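Side-chain contacts in 2-hydroxyisobutyryl-CoA mutase large subunit (Aquincola tertiaricarbonis, PDB 4R3U), which forms, with a small cobalamin-binding subunit, the mutase that interconverts 2-hydroxyisobutyryl-CoA and (S)-3-hydroxybutyryl-CoA, and binds the CoA substrate itself: residues Q522-Q527 / M540-E545; E545-G550 / G554-K559; R360-A365 / L397-I402; F340-A345 / L366-G371. All blocks are in the same frame, centred on the assembly; numbering follows the deposited sequence.

The four contacts form two pairs on the same chain. Contacts 1 and 2, with centres about 7 Å apart, share Glu545 and helix 540-549 in the C-terminal helices; Met524 CB meets Leu546 CD2 at 3.5 Å, and Lys559 pairs with Asp526 across them. Contacts 3 and 4, about 10 Å apart between centres, share helix 357-370 of the barrel, and both reach the second copy of the large subunit. Contact 4 lies at the substrate, its strand carrying His341 and Gln343 onto the acyl-CoA, while Thr361 of contact 3 has its side chain about 9 Å from bound 5'-deoxyadenosine. Contacts 1 and 3 are about 45 Å apart between centres, on opposite sides of the chain's centre.

Contact 1. Residues Q522-Q527 / M540-E545; sequences QAMLDQ and MPLTIE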
# COMPACT_ATOMS: atom_id res chain seq x y z
N GLN A 522 6.66 40.87 35.70
CA GLN A 522 6.70 42.13 34.94
C GLN A 522 8.10 42.68 34.75
O GLN A 522 8.43 43.14 33.66
CB GLN A 522 5.75 43.18 35.53
CG GLN A 522 4.26 42.84 35.34
CD GLN A 522 3.88 42.54 33.93
OE1 GLN A 522 4.24 43.25 32.97
NE2 GLN A 522 3.14 41.46 33.76
N ALA A 523 8.93 42.57 35.81
CA ALA A 523 10.35 42.98 35.81
C ALA A 523 11.16 42.12 34.84
O ALA A 523 11.99 42.65 34.09
CB ALA A 523 10.91 42.86 37.22
N MET A 524 10.90 40.79 34.82
CA MET A 524 11.57 39.84 33.95
C MET A 524 11.19 40.09 32.48
O MET A 524 12.01 39.83 31.60
CB MET A 524 11.19 38.41 34.35
CG MET A 524 12.02 37.82 35.47
SD MET A 524 11.52 36.10 35.80
CE MET A 524 12.82 35.62 36.91
N LEU A 525 9.96 40.60 32.22
CA LEU A 525 9.52 40.95 30.87
C LEU A 525 10.30 42.18 30.38
O LEU A 525 10.70 42.25 29.22
CB LEU A 525 7.99 41.21 30.82
CG LEU A 525 7.09 39.97 30.86
CD1 LEU A 525 5.65 40.36 31.00
CD2 LEU A 525 7.29 39.05 29.64
N ASP A 526 10.56 43.14 31.29
CA ASP A 526 11.34 44.34 31.00
C ASP A 526 12.80 43.95 30.73
O ASP A 526 13.47 44.60 29.93
CB ASP A 526 11.27 45.35 32.15
CG ASP A 526 9.94 46.04 32.40
OD1 ASP A 526 9.05 45.97 31.52
OD2 ASP A 526 9.81 46.71 33.46
N GLN A 527 13.28 42.88 31.41
CA GLN A 527 14.63 42.37 31.19
C GLN A 527 14.67 41.71 29.80
O GLN A 527 15.66 41.86 29.09
CB GLN A 527 15.02 41.35 32.26
CG GLN A 527 15.37 41.89 33.62
CD GLN A 527 15.29 40.79 34.66
OE1 GLN A 527 14.49 40.86 35.60
NE2 GLN A 527 16.07 39.73 34.49
N MET A 540 16.76 32.62 25.11
CA MET A 540 16.42 31.38 25.82
C MET A 540 16.51 31.36 27.34
O MET A 540 15.50 31.04 27.97
CB MET A 540 17.06 30.15 25.17
CG MET A 540 16.44 29.78 23.83
SD MET A 540 14.67 29.44 23.89
CE MET A 540 14.62 28.10 25.09
N PRO A 541 17.67 31.71 27.97
CA PRO A 541 17.75 31.67 29.44
C PRO A 541 16.65 32.40 30.21
O PRO A 541 16.09 31.84 31.16
CB PRO A 541 19.13 32.25 29.74
CG PRO A 541 19.91 31.99 28.54
CD PRO A 541 18.97 32.11 27.39
N LEU A 542 16.33 33.64 29.80
CA LEU A 542 15.31 34.46 30.45
C LEU A 542 13.89 34.00 30.19
O LEU A 542 13.06 34.16 31.07
CB LEU A 542 15.51 35.95 30.13
CG LEU A 542 14.82 36.98 31.02
CD1 LEU A 542 15.04 36.69 32.48
CD2 LEU A 542 15.33 38.32 30.69
N THR A 543 13.61 33.43 28.98
CA THR A 543 12.29 32.88 28.64
C THR A 543 12.04 31.64 29.54
O THR A 543 10.90 31.43 29.97
CB THR A 543 12.16 32.57 27.14
OG1 THR A 543 12.64 33.65 26.36
CG2 THR A 543 10.72 32.27 26.73
N ILE A 544 13.11 30.85 29.85
CA ILE A 544 13.03 29.70 30.77
C ILE A 544 12.62 30.21 32.18
O ILE A 544 11.70 29.65 32.78
CB ILE A 544 14.31 28.78 30.79
CG1 ILE A 544 14.62 28.20 29.39
CG2 ILE A 544 14.17 27.63 31.80
CD1 ILE A 544 16.07 27.76 29.17
N GLU A 545 13.23 31.32 32.66
CA GLU A 545 12.88 31.90 33.96
C GLU A 545 11.46 32.46 34.00
O GLU A 545 10.73 32.26 34.98
CB GLU A 545 13.91 32.94 34.39
CG GLU A 545 15.20 32.33 34.92
CD GLU A 545 15.03 31.24 35.97
OE1 GLU A 545 14.43 31.54 37.03
OE2 GLU A 545 15.43 30.08 35.71
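Leu542 reaches across to helix 518-532 with its methyl CD2, which presses on Gln527 CB at 3.4 Å and also lies 3.8 Å from Met524 O. The second methyl, CD1, lies 3.8 Å from Gln527 NE2, so the fork of the leucine straddles the base and the amide end of one glutamine. The two side chains meet nearly at a right angle. One turn further along, Met524 CE rests on Glu545 CB at 3.8 Å, and its SD runs past the Glu545 backbone carbonyl.

Torsions set these approaches. Leu542 has CG anti to the backbone N (chi1 -162°), which swings the fork out toward the facing helix. Met524 is straight beyond CG (chi2 -178°), long enough to bring its terminal methyl to the glutamate.

Behind this first shell, Leu542 continues onto Leu528 and Val531, and Met524 onto Leu546 and Ala549, so each apolar side chain is also packed by further turns of the hairpin. The segments run antiparallel at 168°, their axes 10.1 Å apart: a helical hairpin of helices 518-532 and 540-549, far from the annotated substrate sites. Thr543 and Ile544 touch Ala188 of helix 183-196.

No hydrogen bond crosses between the two segments. Glu545 contributes its CB, and its carboxylate has a long, weak ion pair with Lys548 of its own helix; Gln527 contributes CB and its amide nitrogen. Cohesion here therefore rests on van der Waals packing and partial burial of methyl, methylene and thioether groups, with a backbone oxygen, Met524 O, also covered by a leucine methyl.

Contact 2. Residues E545-G550 / G554-K559; sequences ELVKAG and GDIVEK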
# COMPACT_ATOMS: atom_id res chain seq x y z
N GLU A 545 13.23 31.32 32.66
CA GLU A 545 12.88 31.90 33.96
C GLU A 545 11.46 32.46 34.00
O GLU A 545 10.73 32.26 34.98
CB GLU A 545 13.91 32.94 34.39
CG GLU A 545 15.20 32.33 34.92
CD GLU A 545 15.03 31.24 35.97
OE1 GLU A 545 14.43 31.54 37.03
OE2 GLU A 545 15.43 30.08 35.71
N LEU A 546 11.04 33.07 32.89
CA LEU A 546 9.71 33.64 32.72
C LEU A 546 8.60 32.60 32.83
O LEU A 546 7.72 32.75 33.69
CB LEU A 546 9.61 34.39 31.39
CG LEU A 546 10.08 35.86 31.40
CD1 LEU A 546 10.38 36.33 29.99
CD2 LEU A 546 9.06 36.76 32.09
N VAL A 547 8.62 31.56 31.97
CA VAL A 547 7.65 30.44 31.99
C VAL A 547 7.54 29.78 33.39
O VAL A 547 6.42 29.53 33.87
CB VAL A 547 7.83 29.43 30.82
CG1 VAL A 547 7.77 30.13 29.47
CG2 VAL A 547 9.11 28.61 30.95
N LYS A 548 8.71 29.59 34.07
CA LYS A 548 8.84 29.05 35.43
C LYS A 548 8.09 29.95 36.40
O LYS A 548 7.35 29.45 37.26
CB LYS A 548 10.32 28.97 35.86
CG LYS A 548 10.99 27.67 35.48
CD LYS A 548 12.49 27.76 35.62
CE LYS A 548 13.13 26.39 35.70
NZ LYS A 548 14.60 26.47 35.95
N ALA A 549 8.27 31.29 36.25
CA ALA A 549 7.69 32.30 37.12
C ALA A 549 6.16 32.45 36.99
O ALA A 549 5.53 33.12 37.82
CB ALA A 549 8.42 33.62 36.92
N GLY A 550 5.58 31.82 35.98
CA GLY A 550 4.15 31.86 35.71
C GLY A 550 3.73 32.74 34.55
O GLY A 550 2.53 33.04 34.41
N GLY A 554 1.39 34.68 25.73
CA GLY A 554 0.85 36.00 25.43
C GLY A 554 1.61 37.12 26.12
O GLY A 554 1.90 38.13 25.49
N ASP A 555 1.96 36.93 27.41
CA ASP A 555 2.74 37.93 28.18
C ASP A 555 4.07 38.23 27.45
O ASP A 555 4.39 39.39 27.19
CB ASP A 555 3.07 37.43 29.60
CG ASP A 555 1.93 37.27 30.59
OD1 ASP A 555 0.98 38.09 30.55
OD2 ASP A 555 2.01 36.38 31.45
N ILE A 556 4.80 37.14 27.09
CA ILE A 556 6.09 37.11 26.40
C ILE A 556 5.98 37.68 24.99
O ILE A 556 6.74 38.59 24.64
CB ILE A 556 6.75 35.69 26.46
CG1 ILE A 556 6.93 35.21 27.94
CG2 ILE A 556 8.10 35.66 25.73
CD1 ILE A 556 7.13 33.70 28.14
N VAL A 557 5.02 37.14 24.19
CA VAL A 557 4.75 37.54 22.79
C VAL A 557 4.37 39.02 22.68
O VAL A 557 4.96 39.74 21.84
CB VAL A 557 3.73 36.59 22.10
CG1 VAL A 557 3.06 37.24 20.88
CG2 VAL A 557 4.38 35.25 21.73
N GLU A 558 3.41 39.49 23.51
CA GLU A 558 2.93 40.88 23.48
C GLU A 558 3.98 41.88 23.84
O GLU A 558 4.10 42.90 23.15
CB GLU A 558 1.67 41.09 24.31
CG GLU A 558 0.45 40.41 23.71
CD GLU A 558 0.14 40.73 22.26
OE1 GLU A 558 -0.10 41.92 21.94
OE2 GLU A 558 0.10 39.77 21.45
N LYS A 559 4.78 41.59 24.89
CA LYS A 559 5.88 42.44 25.34
C LYS A 559 6.87 42.72 24.19
O LYS A 559 7.26 43.87 23.97
CB LYS A 559 6.59 41.80 26.55
CG LYS A 559 7.57 42.71 27.25
CD LYS A 559 6.85 43.77 28.05
CE LYS A 559 7.78 44.74 28.72
NZ LYS A 559 7.02 45.71 29.56
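Helix 540-549 stops at Gly550, whose positive phi (104°) ends the helix, and helix 553-564 starts three residues on, bringing Leu546 and Ile556 opposite each other with CA atoms 8.1 Å apart. The stop is a Schellman motif, in which Gly550 N bonds back to Val547 O at 3.2 Å. The result is two consecutive helices joined by a short turn among the C-terminal helices.

Ile556 does most of the bridging. Its delta methyl, CD1, touches both Val547 CG1 at 3.9 Å and Leu546 CB at 4.1 Å, so that one methyl meets two successive side chains. With CG1 anti to the carbonyl carbon (chi1 -57°) and the chain extended beyond it, the longer branch is the one that projects to the neighbouring helix. Leu546 and Ile556 run alongside one another, pointing opposite ways, CD1 of the leucine lying 4.2 Å from CG1 of the isoleucine, whereas Val547 meets Ile556 nearly at a right angle.

All three are buried. Other helices complete their surroundings: Val547 touches Met189, and Ile556 touches Leu528 and Trp184, while Ala551 of the turn packs on both Leu546 and Ile556. At the periphery, Lys559 forms a salt bridge with Asp526, tying helix 553-564 to helix 518-532.

The polar end of the turn is gathered by Arg516. Its NH1 hydrogen-bonds Gly550 O and pairs with Asp555 OD2, which also accepts a bond from Thr552 N ahead of the helix; the two oxygens bridged by Arg516 NH1, Gly550 O and Asp555 OD2, are 4.5 Å apart.

Contact 3. Residues R360-A365 / L397-I402; sequences RTSLQA and LRTQQI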
# COMPACT_ATOMS: atom_id res chain seq x y z
N ARG A 360 -3.42 4.82 -0.67
CA ARG A 360 -2.61 5.99 -0.99
C ARG A 360 -1.51 6.15 0.02
O ARG A 360 -0.35 6.28 -0.37
CB ARG A 360 -3.48 7.26 -1.00
CG ARG A 360 -4.48 7.32 -2.14
CD ARG A 360 -5.28 8.60 -2.09
NE ARG A 360 -6.00 8.81 -3.34
CZ ARG A 360 -7.31 8.96 -3.45
NH1 ARG A 360 -8.08 8.94 -2.37
NH2 ARG A 360 -7.86 9.14 -4.65
N THR A 361 -1.86 6.13 1.32
CA THR A 361 -0.97 6.28 2.48
C THR A 361 -0.02 5.10 2.62
O THR A 361 1.07 5.29 3.14
CB THR A 361 -1.79 6.65 3.73
OG1 THR A 361 -2.39 7.92 3.50
CG2 THR A 361 -0.97 6.69 5.02
N SER A 362 -0.42 3.89 2.17
CA SER A 362 0.46 2.70 2.22
C SER A 362 1.67 2.92 1.29
O SER A 362 2.81 2.79 1.73
CB SER A 362 -0.29 1.44 1.79
OG SER A 362 -1.20 1.08 2.81
N LEU A 363 1.39 3.31 0.02
CA LEU A 363 2.40 3.56 -0.99
C LEU A 363 3.35 4.69 -0.57
O LEU A 363 4.57 4.54 -0.71
CB LEU A 363 1.72 3.84 -2.36
CG LEU A 363 0.71 2.78 -2.82
CD1 LEU A 363 0.06 3.17 -4.11
CD2 LEU A 363 1.33 1.39 -2.92
N GLN A 364 2.78 5.79 -0.03
CA GLN A 364 3.50 6.96 0.45
C GLN A 364 4.39 6.62 1.66
O GLN A 364 5.53 7.07 1.71
CB GLN A 364 2.54 8.11 0.72
CG GLN A 364 1.95 8.70 -0.55
CD GLN A 364 0.72 9.52 -0.28
OE1 GLN A 364 0.54 10.07 0.81
NE2 GLN A 364 -0.17 9.62 -1.29
N ALA A 365 3.90 5.77 2.60
CA ALA A 365 4.67 5.30 3.71
C ALA A 365 5.86 4.48 3.18
O ALA A 365 6.99 4.68 3.64
CB ALA A 365 3.81 4.44 4.61
N LEU A 397 -0.86 3.52 12.10
CA LEU A 397 0.23 2.81 12.77
C LEU A 397 0.36 1.37 12.23
O LEU A 397 1.48 0.95 11.98
CB LEU A 397 0.05 2.82 14.30
CG LEU A 397 0.36 4.15 14.98
CD1 LEU A 397 -0.30 4.22 16.36
CD2 LEU A 397 1.86 4.38 15.07
N ARG A 398 -0.77 0.65 11.99
CA ARG A 398 -0.74 -0.71 11.46
C ARG A 398 -0.08 -0.75 10.08
O ARG A 398 0.64 -1.71 9.77
CB ARG A 398 -2.15 -1.34 11.42
CG ARG A 398 -2.82 -1.57 12.78
CD ARG A 398 -2.15 -2.60 13.66
NE ARG A 398 -2.77 -2.61 14.99
CZ ARG A 398 -2.28 -1.97 16.06
NH1 ARG A 398 -1.15 -1.28 15.97
NH2 ARG A 398 -2.92 -2.03 17.22
N THR A 399 -0.28 0.33 9.30
CA THR A 399 0.31 0.53 7.98
C THR A 399 1.83 0.49 8.09
O THR A 399 2.49 -0.27 7.37
CB THR A 399 -0.20 1.87 7.36
OG1 THR A 399 -1.63 1.87 7.33
CG2 THR A 399 0.35 2.13 5.96
N GLN A 400 2.38 1.28 9.03
CA GLN A 400 3.82 1.38 9.28
C GLN A 400 4.38 0.03 9.75
O GLN A 400 5.40 -0.42 9.23
CB GLN A 400 4.10 2.52 10.30
CG GLN A 400 3.93 3.92 9.71
CD GLN A 400 4.50 5.01 10.60
OE1 GLN A 400 5.71 5.07 10.86
NE2 GLN A 400 3.65 5.94 11.04
N GLN A 401 3.71 -0.59 10.73
CA GLN A 401 4.04 -1.88 11.35
C GLN A 401 4.04 -3.04 10.36
O GLN A 401 4.86 -3.91 10.50
CB GLN A 401 3.13 -2.16 12.54
CG GLN A 401 3.29 -1.11 13.65
CD GLN A 401 2.07 -0.96 14.52
OE1 GLN A 401 0.98 -1.50 14.24
NE2 GLN A 401 2.21 -0.22 15.59
N ILE A 402 3.16 -3.02 9.32
CA ILE A 402 3.12 -4.01 8.25
C ILE A 402 4.35 -3.86 7.34
O ILE A 402 4.97 -4.86 6.97
CB ILE A 402 1.74 -3.98 7.49
CG1 ILE A 402 0.70 -4.84 8.28
CG2 ILE A 402 1.85 -4.48 6.03
CD1 ILE A 402 -0.66 -4.47 8.12
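Ser362 OG hydrogen-bonds the backbone O of Val358, its strongest polar partner, one turn back in its own helix, and Thr399 CG2 touches the same hydroxyl oxygen at 3.7 Å without a hydrogen bond. That methyl also lies 3.8 Å from Ser362 CA and 4.4 Å from Ala365 CB, settling into a shallow seat on helix 357-370. The CA atoms of Ser362 and Thr399 are 6.2 Å apart, consistent with the small side chains, and the segments cross at -44° with their axes 9.9 Å apart.

The threonine is turned so that CG2 is anti to its nitrogen and OG1 lies beside it (chi1 -56°); the hydroxyl thus bonds Met395 O of its own helix while the methyl faces across. These are the helices following strands 340-344 and 375-377 of the TIM barrel, and Val359 of the second large subunit packs on both Ser362 and Thr399.

Beyond the seat, Arg398 NH1 gives a 2.8 Å bond to Gln401 OE1, on a lone pair in the carbonyl plane, and a second to Gln120 O; NH2 pairs with Glu485 of the second subunit. Both hydroxyls being bonded within their own helices, the contact comes down to one methyl against a hydroxyl oxygen, an alpha carbon and another methyl, with no hydrogen bond across.

Contact 4. Residues F340-A345 / L366-G371; sequences FHCQTA and LSAVLG. With 3HC (3-hydroxybutanoyl-coenzyme A), chain E.
Cys342 turns SG anti to its backbone N (chi1 -171°) and so lays it on Ala368 CB at 3.6 Å, while Phe340, two residues back on the same face of the strand, holds its ring between N and carbonyl carbon (chi1 78°). The phenyl comes edge-on to the end of the helix: Gly371 O lies in the plane of the ring, 3.9 Å from Phe340 CE1, in line with a weak electrostatic attraction between ring hydrogens and carbonyl. That oxygen is also hydrogen-bonded by Arg317 NH1, and the phenylalanine stacks on Phe313, so helix 306-327 closes this side.

Strand 340-344, helix 357-370 and strand 375-377 form a beta-alpha-beta unit of the TIM barrel, and here the helix lies against its first strand, with Cys342 and Ala368 CA atoms 6.6 Å apart. Leu376 of the second strand touches both Cys342 and Ala368.

The alternate side chains of the strand face the other way, to 3-hydroxybutanoyl-CoA. His341 lies flat under the pantetheine arm: O5P of the ligand stands 3.1 Å above the imidazole plane, over its centre, while C6P approaches CG at 3.5 Å. A hydrogen bond between ND1 and Ser375 OG of the neighbouring strand restrains the imidazole's rotation.

Further along, Gln343 stretches out fully toward the acyl end. Gln343 OE1 comes within 3.2 Å of ligand C2 and also lies close to the thioester sulfur S1P, and its NE2 is hydrogen-bonded to Asn379 OD1.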
# COMPACT_ATOMS: atom_id res chain seq x y z
N PHE A 340 15.79 13.23 8.63
CA PHE A 340 14.48 13.83 8.34
C PHE A 340 13.27 13.05 8.85
O PHE A 340 13.29 11.82 8.91
CB PHE A 340 14.33 14.20 6.84
CG PHE A 340 14.03 13.06 5.89
CD1 PHE A 340 15.05 12.21 5.45
CD2 PHE A 340 12.75 12.87 5.37
CE1 PHE A 340 14.78 11.19 4.52
CE2 PHE A 340 12.48 11.83 4.48
CZ PHE A 340 13.50 11.00 4.05
N HIS A 341 12.23 13.82 9.24
CA HIS A 341 10.93 13.30 9.60
C HIS A 341 10.16 13.39 8.30
O HIS A 341 10.39 14.30 7.49
CB HIS A 341 10.23 14.17 10.66
CG HIS A 341 8.78 13.80 10.89
ND1 HIS A 341 8.42 12.64 11.55
CD2 HIS A 341 7.66 14.43 10.50
CE1 HIS A 341 7.11 12.60 11.54
NE2 HIS A 341 6.60 13.66 10.93
N CYS A 342 9.24 12.45 8.09
CA CYS A 342 8.43 12.41 6.88
C CYS A 342 6.96 12.28 7.26
O CYS A 342 6.62 11.62 8.24
CB CYS A 342 8.89 11.26 5.97
SG CYS A 342 8.14 11.25 4.33
N GLN A 343 6.09 12.92 6.49
CA GLN A 343 4.65 12.80 6.63
C GLN A 343 4.16 12.51 5.24
O GLN A 343 4.67 13.10 4.29
CB GLN A 343 4.01 14.06 7.21
CG GLN A 343 2.50 13.91 7.52
CD GLN A 343 1.90 15.11 8.20
OE1 GLN A 343 2.58 15.99 8.73
NE2 GLN A 343 0.59 15.15 8.25
N THR A 344 3.19 11.60 5.12
CA THR A 344 2.59 11.24 3.85
C THR A 344 1.77 12.43 3.37
O THR A 344 1.33 13.25 4.20
CB THR A 344 1.86 9.88 3.97
OG1 THR A 344 0.78 9.98 4.90
CG2 THR A 344 2.80 8.74 4.40
N ALA A 345 1.61 12.59 2.02
CA ALA A 345 0.87 13.71 1.45
C ALA A 345 -0.62 13.71 1.72
O ALA A 345 -1.40 13.00 1.07
CB ALA A 345 1.15 13.83 -0.03
N LEU A 366 5.64 3.60 2.19
CA LEU A 366 6.68 2.78 1.58
C LEU A 366 7.78 3.63 0.92
O LEU A 366 8.95 3.33 1.10
CB LEU A 366 6.10 1.72 0.62
CG LEU A 366 7.14 0.73 -0.01
CD1 LEU A 366 7.91 -0.06 1.10
CD2 LEU A 366 6.48 -0.17 -1.01
N SER A 367 7.39 4.69 0.18
CA SER A 367 8.31 5.66 -0.45
C SER A 367 9.21 6.30 0.64
O SER A 367 10.41 6.47 0.42
CB SER A 367 7.53 6.76 -1.16
OG SER A 367 7.26 6.49 -2.52
N ALA A 368 8.65 6.63 1.81
CA ALA A 368 9.40 7.22 2.92
C ALA A 368 10.47 6.27 3.48
O ALA A 368 11.59 6.70 3.77
CB ALA A 368 8.44 7.66 4.02
N VAL A 369 10.11 4.97 3.60
CA VAL A 369 10.95 3.88 4.12
C VAL A 369 12.08 3.58 3.11
O VAL A 369 13.24 3.44 3.51
CB VAL A 369 10.06 2.64 4.42
CG1 VAL A 369 10.89 1.41 4.77
CG2 VAL A 369 9.08 2.95 5.55
N LEU A 370 11.73 3.51 1.81
CA LEU A 370 12.68 3.27 0.73
C LEU A 370 13.58 4.50 0.56
O LEU A 370 14.73 4.38 0.14
CB LEU A 370 11.93 2.92 -0.59
CG LEU A 370 11.08 1.64 -0.62
CD1 LEU A 370 10.66 1.33 -2.03
CD2 LEU A 370 11.79 0.41 0.00
N GLY A 371 13.03 5.67 0.93
CA GLY A 371 13.69 6.97 0.95
C GLY A 371 14.60 7.20 2.15
O GLY A 371 15.38 8.16 2.15
N1A 3HC E . 21.93 2.60 14.54
C2A 3HC E . 22.41 3.18 15.82
N3A 3HC E . 21.58 4.31 16.26
C4A 3HC E . 20.51 4.72 15.54
C5A 3HC E . 20.15 4.13 14.38
C6A 3HC E . 20.87 3.10 13.89
N6A 3HC E . 20.46 2.55 12.74
N7A 3HC E . 19.05 4.75 13.94
C8A 3HC E . 18.74 5.71 14.81
N9A 3HC E . 19.65 5.71 15.78
C1B 3HC E . 19.74 6.59 16.99
C2B 3HC E . 19.99 8.04 16.63
O2B 3HC E . 21.38 8.32 16.48
C3B 3HC E . 19.38 8.77 17.82
O3B 3HC E . 20.30 8.78 18.94
P3B 3HC E . 20.58 10.10 19.84
O7A 3HC E . 19.26 10.40 20.41
O8A 3HC E . 21.58 9.58 20.82
O9A 3HC E . 21.11 11.06 18.84
C4B 3HC E . 18.19 7.89 18.20
O4B 3HC E . 18.48 6.55 17.69
C5B 3HC E . 16.88 8.46 17.64
O5B 3HC E . 16.82 8.26 16.21
P1A 3HC E . 16.77 9.47 15.13
O1A 3HC E . 17.38 10.72 15.67
O2A 3HC E . 17.26 8.96 13.84
O3A 3HC E . 15.13 9.57 15.02
P2A 3HC E . 14.15 10.61 15.78
O4A 3HC E . 12.77 10.27 15.41
O5A 3HC E . 14.49 10.72 17.22
O6A 3HC E . 14.57 11.96 15.09
CBP 3HC E . 14.45 13.84 13.56
CCP 3HC E . 14.28 12.32 13.72
CDP 3HC E . 15.95 14.14 13.74
CEP 3HC E . 14.06 14.25 12.14
CAP 3HC E . 13.62 14.62 14.63
OAP 3HC E . 13.83 16.05 14.63
C9P 3HC E . 12.11 14.25 14.75
O9P 3HC E . 11.73 13.33 15.48
N8P 3HC E . 11.26 15.06 14.10
C7P 3HC E . 9.80 14.85 14.19
C6P 3HC E . 9.07 16.03 13.58
C5P 3HC E . 7.55 15.82 13.56
O5P 3HC E . 7.02 14.76 13.90
N4P 3HC E . 6.88 16.89 13.13
C3P 3HC E . 5.43 16.91 13.01
C2P 3HC E . 5.07 17.96 11.99
S1P 3HC E . 3.27 18.01 11.68
C1 3HC E . 3.29 19.37 10.51
O1 3HC E . 3.97 20.38 10.64
C2 3HC E . 2.44 19.19 9.23
C3 3HC E . 0.95 19.43 9.48
O3 3HC E . 0.50 18.54 10.50
C4 3HC E . 0.67 20.89 9.87